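Local coordinates for C.Elegans p53 tumor suppressor-like transcription factor (Caenorhabditis elegans, PDB 1T4W), which activates transcription from the DNA consensus sequence recognised by p53 and promotes apoptosis under stress, this chain being its zinc-containing DNA-binding domain, at residues K29-T33 against D184-F188; F137-E141 against V175-A179; R59-V63 against F100-R104. One frame throughout, in Å; residues are numbered along the deposited sequence.

Contact 1 of 3, residues K29-T33 against D184-F188; sequences KYLWT and DWKNF
Trp-32 takes the largest share of this contact, laying one face of its indole against the helix at residues 184-188. The CA of Trp-185 sits almost exactly above the six-membered ring of Trp-32, 3.9 Å from its centroid and 4° off the normal. This CH-pi contact brings the helix backbone itself down onto the indole. The Trp-185 ring turns its edge toward the same indole in an offset edge-to-face pair, with planes at 76°. Its CD1 comes to 3.8 Å from CZ3 of Trp-32. At the pyrrole end, Asp-184 CB meets Trp-32 CD1 at 3.4 Å.

Phe-188 joins the two aromatic residues of the strand. Its CG lies anti to the backbone N (chi1 178°), which carries the ring over toward the strand. CB of Phe-188 rests 3.5 Å from Trp-32 CZ2, and Trp-32 CH2 lies over a face of the Phe ring. The far end of that ring covers Tyr-30, with Phe-188 CE1 3.5 Å from Tyr-30 CE2. These two rings are oblique. The hydroxyl of Tyr-30 is hydrogen-bonded to Lys-173.

Tight aromatic packing ends at the outer side of the helix. Lys-186 and Asn-187 are exposed there, while Asp-184 and Trp-185 are partly exposed. No hydrogen bond joins the two segments.

The pairing of a terminal helix with this strand is consistent with the loop-sheet-helix motif of p53. Strand 29-33 lies between strands 19-23 and 166-177. Helix 181-194 packs on it, and Trp-185 also touches Ala-20 of strand 19-23.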
loop_
_atom_site.group_PDB
_atom_site.type_symbol
_atom_site.label_atom_id
_atom_site.label_comp_id
_atom_site.label_asym_id
_atom_site.label_seq_id
_atom_site.Cartn_x
_atom_site.Cartn_y
_atom_site.Cartn_z
ATOM N N LYS A 29 1.000 10.873 -2.632
ATOM C CA LYS A 29 -0.168 10.417 -1.897
ATOM C C LYS A 29 0.059 9.988 -0.461
ATOM O O LYS A 29 1.002 9.259 -0.163
ATOM C CB LYS A 29 -0.822 9.303 -2.691
ATOM C CG LYS A 29 -1.015 9.733 -4.144
ATOM C CD LYS A 29 -1.713 8.695 -4.950
ATOM C CE LYS A 29 -1.953 9.219 -6.366
ATOM N NZ LYS A 29 -2.504 8.128 -7.165
ATOM N N TYR A 30 -0.837 10.432 0.416
ATOM C CA TYR A 30 -0.752 10.126 1.846
ATOM C C TYR A 30 -2.028 9.501 2.375
ATOM O O TYR A 30 -3.135 9.962 2.096
ATOM C CB TYR A 30 -0.469 11.400 2.653
ATOM C CG TYR A 30 0.877 12.030 2.370
ATOM C CD1 TYR A 30 1.183 12.538 1.108
ATOM C CD2 TYR A 30 1.854 12.100 3.368
ATOM C CE1 TYR A 30 2.432 13.099 0.840
ATOM C CE2 TYR A 30 3.102 12.659 3.114
ATOM C CZ TYR A 30 3.383 13.157 1.852
ATOM O OH TYR A 30 4.606 13.733 1.621
ATOM N N LEU A 31 -1.868 8.440 3.147
ATOM C CA LEU A 31 -3.008 7.765 3.753
ATOM C C LEU A 31 -2.842 7.668 5.276
ATOM O O LEU A 31 -1.752 7.378 5.772
ATOM C CB LEU A 31 -3.156 6.336 3.195
ATOM C CG LEU A 31 -4.117 5.419 3.974
ATOM C CD1 LEU A 31 -5.563 5.814 3.676
ATOM C CD2 LEU A 31 -3.878 3.953 3.572
ATOM N N TRP A 32 -3.916 7.938 6.009
ATOM C CA TRP A 32 -3.907 7.781 7.462
ATOM C C TRP A 32 -5.109 6.890 7.686
ATOM O O TRP A 32 -6.168 7.141 7.112
ATOM C CB TRP A 32 -4.131 9.108 8.203
ATOM C CG TRP A 32 -3.056 10.157 7.968
ATOM C CD1 TRP A 32 -1.974 10.432 8.760
ATOM C CD2 TRP A 32 -2.985 11.056 6.864
ATOM N NE1 TRP A 32 -1.236 11.461 8.219
ATOM C CE2 TRP A 32 -1.834 11.859 7.050
ATOM C CE3 TRP A 32 -3.783 11.258 5.727
ATOM C CZ2 TRP A 32 -1.460 12.853 6.142
ATOM C CZ3 TRP A 32 -3.411 12.246 4.823
ATOM C CH2 TRP A 32 -2.260 13.033 5.039
ATOM N N THR A 33 -4.956 5.852 8.501
ATOM C CA THR A 33 -6.079 4.942 8.788
ATOM C C THR A 33 -5.870 4.306 10.154
ATOM O O THR A 33 -4.746 4.265 10.654
ATOM C CB THR A 33 -6.155 3.797 7.725
ATOM O OG1 THR A 33 -7.150 2.829 8.092
ATOM C CG2 THR A 33 -4.804 3.099 7.611
ATOM N N ASP A 184 -4.428 13.875 12.153
ATOM C CA ASP A 184 -3.203 13.931 11.369
ATOM C C ASP A 184 -3.432 14.435 9.940
ATOM O O ASP A 184 -2.641 15.223 9.412
ATOM C CB ASP A 184 -2.528 12.555 11.379
ATOM C CG ASP A 184 -2.055 12.152 12.783
ATOM O OD1 ASP A 184 -1.376 12.972 13.408
ATOM O OD2 ASP A 184 -2.353 11.036 13.253
ATOM N N TRP A 185 -4.510 13.974 9.323
ATOM C CA TRP A 185 -4.876 14.416 7.979
ATOM C C TRP A 185 -5.104 15.934 7.979
ATOM O O TRP A 185 -4.631 16.649 7.082
ATOM C CB TRP A 185 -6.175 13.741 7.535
ATOM C CG TRP A 185 -6.871 14.419 6.357
ATOM C CD1 TRP A 185 -6.558 14.288 5.031
ATOM C CD2 TRP A 185 -8.039 15.260 6.410
ATOM N NE1 TRP A 185 -7.463 14.984 4.257
ATOM C CE2 TRP A 185 -8.380 15.589 5.077
ATOM C CE3 TRP A 185 -8.831 15.762 7.454
ATOM C CZ2 TRP A 185 -9.481 16.399 4.757
ATOM C CZ3 TRP A 185 -9.930 16.572 7.135
ATOM C CH2 TRP A 185 -10.243 16.881 5.798
ATOM N N LYS A 186 -5.842 16.429 8.971
ATOM C CA LYS A 186 -6.132 17.860 9.019
ATOM C C LYS A 186 -4.871 18.688 9.222
ATOM O O LYS A 186 -4.690 19.745 8.578
ATOM C CB LYS A 186 -7.163 18.164 10.110
ATOM C CG LYS A 186 -7.480 19.657 10.332
ATOM C CD LYS A 186 -7.938 20.392 9.057
ATOM C CE LYS A 186 -9.222 19.852 8.460
ATOM N NZ LYS A 186 -9.904 20.935 7.617
ATOM N N ASN A 187 -4.001 18.223 10.114
ATOM C CA ASN A 187 -2.747 18.925 10.356
ATOM C C ASN A 187 -1.955 18.942 9.054
ATOM O O ASN A 187 -1.370 19.956 8.680
ATOM C CB ASN A 187 -1.916 18.224 11.443
ATOM C CG ASN A 187 -2.451 18.487 12.838
ATOM O OD1 ASN A 187 -3.206 19.419 13.035
ATOM N ND2 ASN A 187 -2.033 17.682 13.813
ATOM N N PHE A 188 -1.917 17.804 8.371
ATOM C CA PHE A 188 -1.181 17.737 7.112
ATOM C C PHE A 188 -1.708 18.732 6.071
ATOM O O PHE A 188 -0.932 19.468 5.454
ATOM C CB PHE A 188 -1.245 16.322 6.529
ATOM C CG PHE A 188 -0.547 16.176 5.195
ATOM C CD1 PHE A 188 0.805 15.870 5.133
ATOM C CD2 PHE A 188 -1.257 16.307 4.006
ATOM C CE1 PHE A 188 1.436 15.684 3.900
ATOM C CE2 PHE A 188 -0.633 16.122 2.767
ATOM C CZ PHE A 188 0.704 15.809 2.717
#

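Contact 2 of 3, residues F137-E141 against V175-A179; sequences FMCQE and VRIVA. With ZN (zinc ion), chain B.
Glu-141 and Arg-176 form a two-pronged salt bridge. Arg-176 approaches side-on, giving NH2 to Glu-141 OE1 at 2.7 Å and NE to Glu-141 OE2 at 2.8 Å. Both oxygens use their syn lone pairs, and the carboxylate and guanidinium planes are only 6° apart. A bend at chi3 of Arg-176 (69°) turns the guanidinium so that this edge faces Glu-141. Val-178 CG1 lies over one face of the guanidinium.

One backbone bond crosses the contact, from Glu-141 N to Ile-177 O at 3.2 Å.

After Phe-137, which ends strand 130-137, the chain enters a loop that carries two zinc ligands, Cys-139 and Cys-143, probably the counterpart of loop L3 in p53. Cys-139 SG binds the zinc ion at 2.4 Å. Cys-85 and His-88 complete the site from an earlier part of the chain.

The apolar contacts centre on Ile-177, whose two branches part. CG2 meets Gln-140 CB at 3.5 Å and also touches the carbonyl oxygen of Cys-139. The other branch ends in CD1, 3.9 Å from Phe-137 CG. Val-175 CG1 touches the tip of the same Phe ring.

One water donates to both Gln-140 OE1 and Val-178 O, each at 2.8 Å.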
loop_
_atom_site.group_PDB
_atom_site.type_symbol
_atom_site.label_atom_id
_atom_site.label_comp_id
_atom_site.label_asym_id
_atom_site.label_seq_id
_atom_site.Cartn_x
_atom_site.Cartn_y
_atom_site.Cartn_z
ATOM N N PHE A 137 -4.756 -3.189 7.953
ATOM C CA PHE A 137 -3.502 -3.237 8.725
ATOM C C PHE A 137 -3.778 -3.778 10.122
ATOM O O PHE A 137 -4.684 -3.311 10.814
ATOM C CB PHE A 137 -2.884 -1.838 8.776
ATOM C CG PHE A 137 -2.589 -1.281 7.417
ATOM C CD1 PHE A 137 -1.423 -1.651 6.737
ATOM C CD2 PHE A 137 -3.504 -0.463 6.777
ATOM C CE1 PHE A 137 -1.175 -1.213 5.417
ATOM C CE2 PHE A 137 -3.275 -0.012 5.454
ATOM C CZ PHE A 137 -2.107 -0.392 4.774
ATOM N N MET A 138 -3.003 -4.783 10.522
ATOM C CA MET A 138 -3.219 -5.421 11.805
ATOM C C MET A 138 -2.160 -5.131 12.865
ATOM O O MET A 138 -1.932 -5.925 13.772
ATOM C CB MET A 138 -3.402 -6.927 11.603
ATOM C CG MET A 138 -4.669 -7.273 10.800
ATOM S SD MET A 138 -6.192 -6.545 11.501
ATOM C CE MET A 138 -6.376 -7.566 12.959
ATOM N N CYS A 139 -1.512 -3.982 12.740
ATOM C CA CYS A 139 -0.526 -3.551 13.720
ATOM C C CYS A 139 -0.475 -2.057 13.459
ATOM O O CYS A 139 -1.046 -1.570 12.476
ATOM C CB CYS A 139 0.817 -4.260 13.488
ATOM S SG CYS A 139 2.151 -3.857 14.640
ATOM N N GLN A 140 0.165 -1.302 14.326
ATOM C CA GLN A 140 0.169 0.125 14.085
ATOM C C GLN A 140 1.445 0.828 14.496
ATOM O O GLN A 140 2.326 0.246 15.134
ATOM C CB GLN A 140 -1.036 0.729 14.785
ATOM C CG GLN A 140 -0.981 0.638 16.283
ATOM C CD GLN A 140 -2.313 0.967 16.893
ATOM O OE1 GLN A 140 -3.008 1.862 16.426
ATOM N NE2 GLN A 140 -2.678 0.250 17.946
ATOM N N GLU A 141 1.531 2.095 14.116
ATOM C CA GLU A 141 2.689 2.919 14.409
ATOM C C GLU A 141 3.049 2.866 15.896
ATOM O O GLU A 141 4.212 2.719 16.260
ATOM C CB GLU A 141 2.377 4.369 14.010
ATOM C CG GLU A 141 3.590 5.246 13.790
ATOM C CD GLU A 141 3.187 6.640 13.373
ATOM O OE1 GLU A 141 2.825 7.447 14.259
ATOM O OE2 GLU A 141 3.204 6.912 12.158
ATOM N N VAL A 175 2.046 6.092 4.459
ATOM C CA VAL A 175 0.898 5.507 5.102
ATOM C C VAL A 175 1.156 5.559 6.609
ATOM O O VAL A 175 2.227 5.149 7.099
ATOM C CB VAL A 175 0.704 4.035 4.675
ATOM C CG1 VAL A 175 -0.375 3.389 5.531
ATOM C CG2 VAL A 175 0.323 3.959 3.202
ATOM N N ARG A 176 0.198 6.090 7.355
ATOM C CA ARG A 176 0.355 6.119 8.801
ATOM C C ARG A 176 -0.838 5.428 9.433
ATOM O O ARG A 176 -1.973 5.689 9.059
ATOM C CB ARG A 176 0.482 7.561 9.319
ATOM C CG ARG A 176 1.832 8.186 9.046
ATOM C CD ARG A 176 1.980 9.510 9.807
ATOM N NE ARG A 176 2.066 9.275 11.246
ATOM C CZ ARG A 176 1.761 10.172 12.171
ATOM N NH1 ARG A 176 1.343 11.379 11.817
ATOM N NH2 ARG A 176 1.887 9.865 13.452
ATOM N N ILE A 177 -0.568 4.526 10.371
ATOM C CA ILE A 177 -1.618 3.791 11.056
ATOM C C ILE A 177 -1.630 4.384 12.464
ATOM O O ILE A 177 -0.759 4.102 13.291
ATOM C CB ILE A 177 -1.308 2.279 11.043
ATOM C CG1 ILE A 177 -1.192 1.793 9.587
ATOM C CG2 ILE A 177 -2.445 1.516 11.716
ATOM C CD1 ILE A 177 0.031 0.979 9.310
ATOM N N VAL A 178 -2.627 5.222 12.705
ATOM C CA VAL A 178 -2.752 5.985 13.938
ATOM C C VAL A 178 -4.122 5.857 14.583
ATOM O O VAL A 178 -5.016 5.245 14.024
ATOM C CB VAL A 178 -2.527 7.464 13.620
ATOM C CG1 VAL A 178 -1.162 7.663 13.008
ATOM C CG2 VAL A 178 -3.613 7.936 12.622
ATOM N N ALA A 179 -4.289 6.490 15.741
ATOM C CA ALA A 179 -5.548 6.450 16.489
ATOM C C ALA A 179 -6.635 7.393 15.940
ATOM O O ALA A 179 -7.823 7.054 15.903
ATOM C CB ALA A 179 -5.265 6.791 17.962
HETATM ZN ZN ZN B . 1.332 -4.135 16.833
HETATM O O HOH W 1 -0.447 3.845 16.172
HETATM O O HOH W 2 -5.084 2.513 14.691
#

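Contact 3 of 3, residues R59-V63 against F100-R104; sequences RIRFV and FFYIR
The axes of strands 59-63 and 101-104 come within 8.9 Å and run roughly antiparallel at 149°, with Ile-60 and Phe-62 facing Ile-103 and Phe-101. No hydrogen bond spans this distance, and side chains meet between the strands. Phe-101 and Phe-62 fill most of it. Phe-101 CG lies between the backbone N and the carbonyl carbon (chi1 69°), and the ring reaches the opposite backbone. CB of Phe-62 sits over one face of the Phe-101 ring, 3.9 Å from the centroid. The carbonyl oxygen of Ile-60 lies in the ring plane, 3.6 Å from Phe-101 CZ. With an alanine here instead of Phe-101, Phe-62 CB and Ile-60 CG2 would probably lose the ring they rest on, leaving a gap between the strands.

Beside this ring, the Ile-60 and Ile-103 side chains meet tip to tip, with their CD1 atoms 4.1 Å apart. On the other side, Phe-62 CE2 touches Phe-100 CD1 at 3.7 Å, the two rings being oblique.

Every touching residue is buried, in the core of the p53-type beta sandwich. Strand 57-65 belongs to the larger sheet, between strands 152-160 and 119-123. Strand 101-104 edges the four-stranded sheet, next to strand 130-137.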
loop_
_atom_site.group_PDB
_atom_site.type_symbol
_atom_site.label_atom_id
_atom_site.label_comp_id
_atom_site.label_asym_id
_atom_site.label_seq_id
_atom_site.Cartn_x
_atom_site.Cartn_y
_atom_site.Cartn_z
ATOM N N ARG A 59 1.647 -7.343 -7.741
ATOM C CA ARG A 59 2.235 -7.622 -6.440
ATOM C C ARG A 59 1.975 -6.426 -5.528
ATOM O O ARG A 59 2.080 -5.270 -5.953
ATOM C CB ARG A 59 3.744 -7.884 -6.567
ATOM C CG ARG A 59 4.090 -9.291 -7.055
ATOM C CD ARG A 59 5.625 -9.501 -7.197
ATOM N NE ARG A 59 6.226 -8.672 -8.252
ATOM C CZ ARG A 59 7.047 -7.644 -8.036
ATOM N NH1 ARG A 59 7.370 -7.291 -6.797
ATOM N NH2 ARG A 59 7.589 -6.991 -9.059
ATOM N N ILE A 60 1.637 -6.711 -4.277
ATOM C CA ILE A 60 1.340 -5.677 -3.288
ATOM C C ILE A 60 2.278 -5.861 -2.087
ATOM O O ILE A 60 2.326 -6.934 -1.495
ATOM C CB ILE A 60 -0.112 -5.792 -2.788
ATOM C CG1 ILE A 60 -1.080 -5.718 -3.974
ATOM C CG2 ILE A 60 -0.402 -4.669 -1.778
ATOM C CD1 ILE A 60 -2.446 -6.312 -3.675
ATOM N N ARG A 61 3.011 -4.809 -1.746
ATOM C CA ARG A 61 3.951 -4.837 -0.634
ATOM C C ARG A 61 3.716 -3.671 0.314
ATOM O O ARG A 61 3.137 -2.644 -0.056
ATOM C CB ARG A 61 5.394 -4.740 -1.143
ATOM C CG ARG A 61 5.919 -5.960 -1.934
ATOM C CD ARG A 61 7.472 -5.865 -2.017
ATOM N NE ARG A 61 8.061 -6.055 -0.695
ATOM C CZ ARG A 61 9.303 -5.735 -0.356
ATOM N NH1 ARG A 61 9.719 -5.966 0.883
ATOM N NH2 ARG A 61 10.125 -5.172 -1.242
ATOM N N PHE A 62 4.177 -3.835 1.545
ATOM C CA PHE A 62 4.055 -2.782 2.526
ATOM C C PHE A 62 5.423 -2.735 3.202
ATOM O O PHE A 62 5.791 -3.606 4.011
ATOM C CB PHE A 62 2.911 -3.067 3.502
ATOM C CG PHE A 62 2.588 -1.897 4.403
ATOM C CD1 PHE A 62 2.234 -0.658 3.850
ATOM C CD2 PHE A 62 2.643 -2.031 5.797
ATOM C CE1 PHE A 62 1.936 0.438 4.659
ATOM C CE2 PHE A 62 2.347 -0.943 6.634
ATOM C CZ PHE A 62 1.990 0.299 6.067
ATOM N N VAL A 63 6.173 -1.700 2.837
ATOM C CA VAL A 63 7.547 -1.522 3.289
ATOM C C VAL A 63 7.831 -0.214 4.021
ATOM O O VAL A 63 6.988 0.694 4.075
ATOM C CB VAL A 63 8.507 -1.590 2.066
ATOM C CG1 VAL A 63 8.149 -2.800 1.207
ATOM C CG2 VAL A 63 8.418 -0.295 1.224
ATOM N N PHE A 100 1.954 -8.009 8.315
ATOM C CA PHE A 100 1.503 -6.739 8.863
ATOM C C PHE A 100 0.121 -6.366 8.284
ATOM O O PHE A 100 -0.722 -5.751 8.962
ATOM C CB PHE A 100 2.534 -5.650 8.527
ATOM C CG PHE A 100 2.419 -4.409 9.386
ATOM C CD1 PHE A 100 1.405 -3.473 9.164
ATOM C CD2 PHE A 100 3.299 -4.204 10.450
ATOM C CE1 PHE A 100 1.261 -2.337 10.000
ATOM C CE2 PHE A 100 3.164 -3.080 11.294
ATOM C CZ PHE A 100 2.144 -2.154 11.064
ATOM N N PHE A 101 -0.116 -6.774 7.041
ATOM C CA PHE A 101 -1.358 -6.432 6.351
ATOM C C PHE A 101 -2.002 -7.598 5.619
ATOM O O PHE A 101 -1.350 -8.594 5.329
ATOM C CB PHE A 101 -1.091 -5.307 5.341
ATOM C CG PHE A 101 -0.248 -5.732 4.163
ATOM C CD1 PHE A 101 1.087 -6.059 4.330
ATOM C CD2 PHE A 101 -0.805 -5.826 2.885
ATOM C CE1 PHE A 101 1.875 -6.481 3.244
ATOM C CE2 PHE A 101 -0.038 -6.239 1.791
ATOM C CZ PHE A 101 1.309 -6.566 1.970
ATOM N N TYR A 102 -3.282 -7.448 5.298
ATOM C CA TYR A 102 -4.029 -8.474 4.574
ATOM C C TYR A 102 -4.901 -7.842 3.485
ATOM O O TYR A 102 -5.171 -6.634 3.495
ATOM C CB TYR A 102 -4.911 -9.281 5.536
ATOM C CG TYR A 102 -4.137 -9.899 6.683
ATOM C CD1 TYR A 102 -3.887 -9.179 7.859
ATOM C CD2 TYR A 102 -3.591 -11.182 6.565
ATOM C CE1 TYR A 102 -3.108 -9.724 8.887
ATOM C CE2 TYR A 102 -2.816 -11.727 7.574
ATOM C CZ TYR A 102 -2.572 -10.992 8.731
ATOM O OH TYR A 102 -1.752 -11.528 9.689
ATOM N N ILE A 103 -5.336 -8.677 2.550
ATOM C CA ILE A 103 -6.157 -8.253 1.430
ATOM C C ILE A 103 -7.526 -8.923 1.554
ATOM O O ILE A 103 -7.621 -10.146 1.686
ATOM C CB ILE A 103 -5.469 -8.673 0.096
ATOM C CG1 ILE A 103 -4.054 -8.078 0.045
ATOM C CG2 ILE A 103 -6.305 -8.236 -1.113
ATOM C CD1 ILE A 103 -4.001 -6.557 0.111
ATOM N N ARG A 104 -8.587 -8.122 1.514
ATOM C CA ARG A 104 -9.944 -8.646 1.634
ATOM C C ARG A 104 -10.830 -8.075 0.528
ATOM O O ARG A 104 -10.526 -7.025 -0.067
ATOM C CB ARG A 104 -10.537 -8.279 3.005
ATOM C CG ARG A 104 -9.721 -8.766 4.212
ATOM C CD ARG A 104 -9.754 -10.287 4.355
ATOM N NE ARG A 104 -11.099 -10.786 4.654
ATOM C CZ ARG A 104 -11.638 -10.825 5.871
ATOM N NH1 ARG A 104 -10.953 -10.395 6.922
ATOM N NH2 ARG A 104 -12.866 -11.295 6.039
#

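Contact 3 lies deepest, its centre about 6 Å from the chain centre, and joins the two sheets of the sandwich mainly by apolar side chains, with no hydrogen bond across. The centres of contacts 1 and 2 lie farther out, at about 14 and 12 Å. Contact 1 is a buried aromatic cluster with an exposed helix side. Contact 2 is partly buried and mixes salt bridge, water, metal and apolar chemistry. Contacts 1 and 2 lie on neighbouring strands of the larger sheet: Leu-31 O and Thr-33 N probably hydrogen-bond to the backbone of Arg-176. Contacts 2 and 3 meet through Phe-137 against Phe-62, and Phe-100 against Cys-139, so the core runs up to the zinc site. Contacts 1 and 3 do not touch.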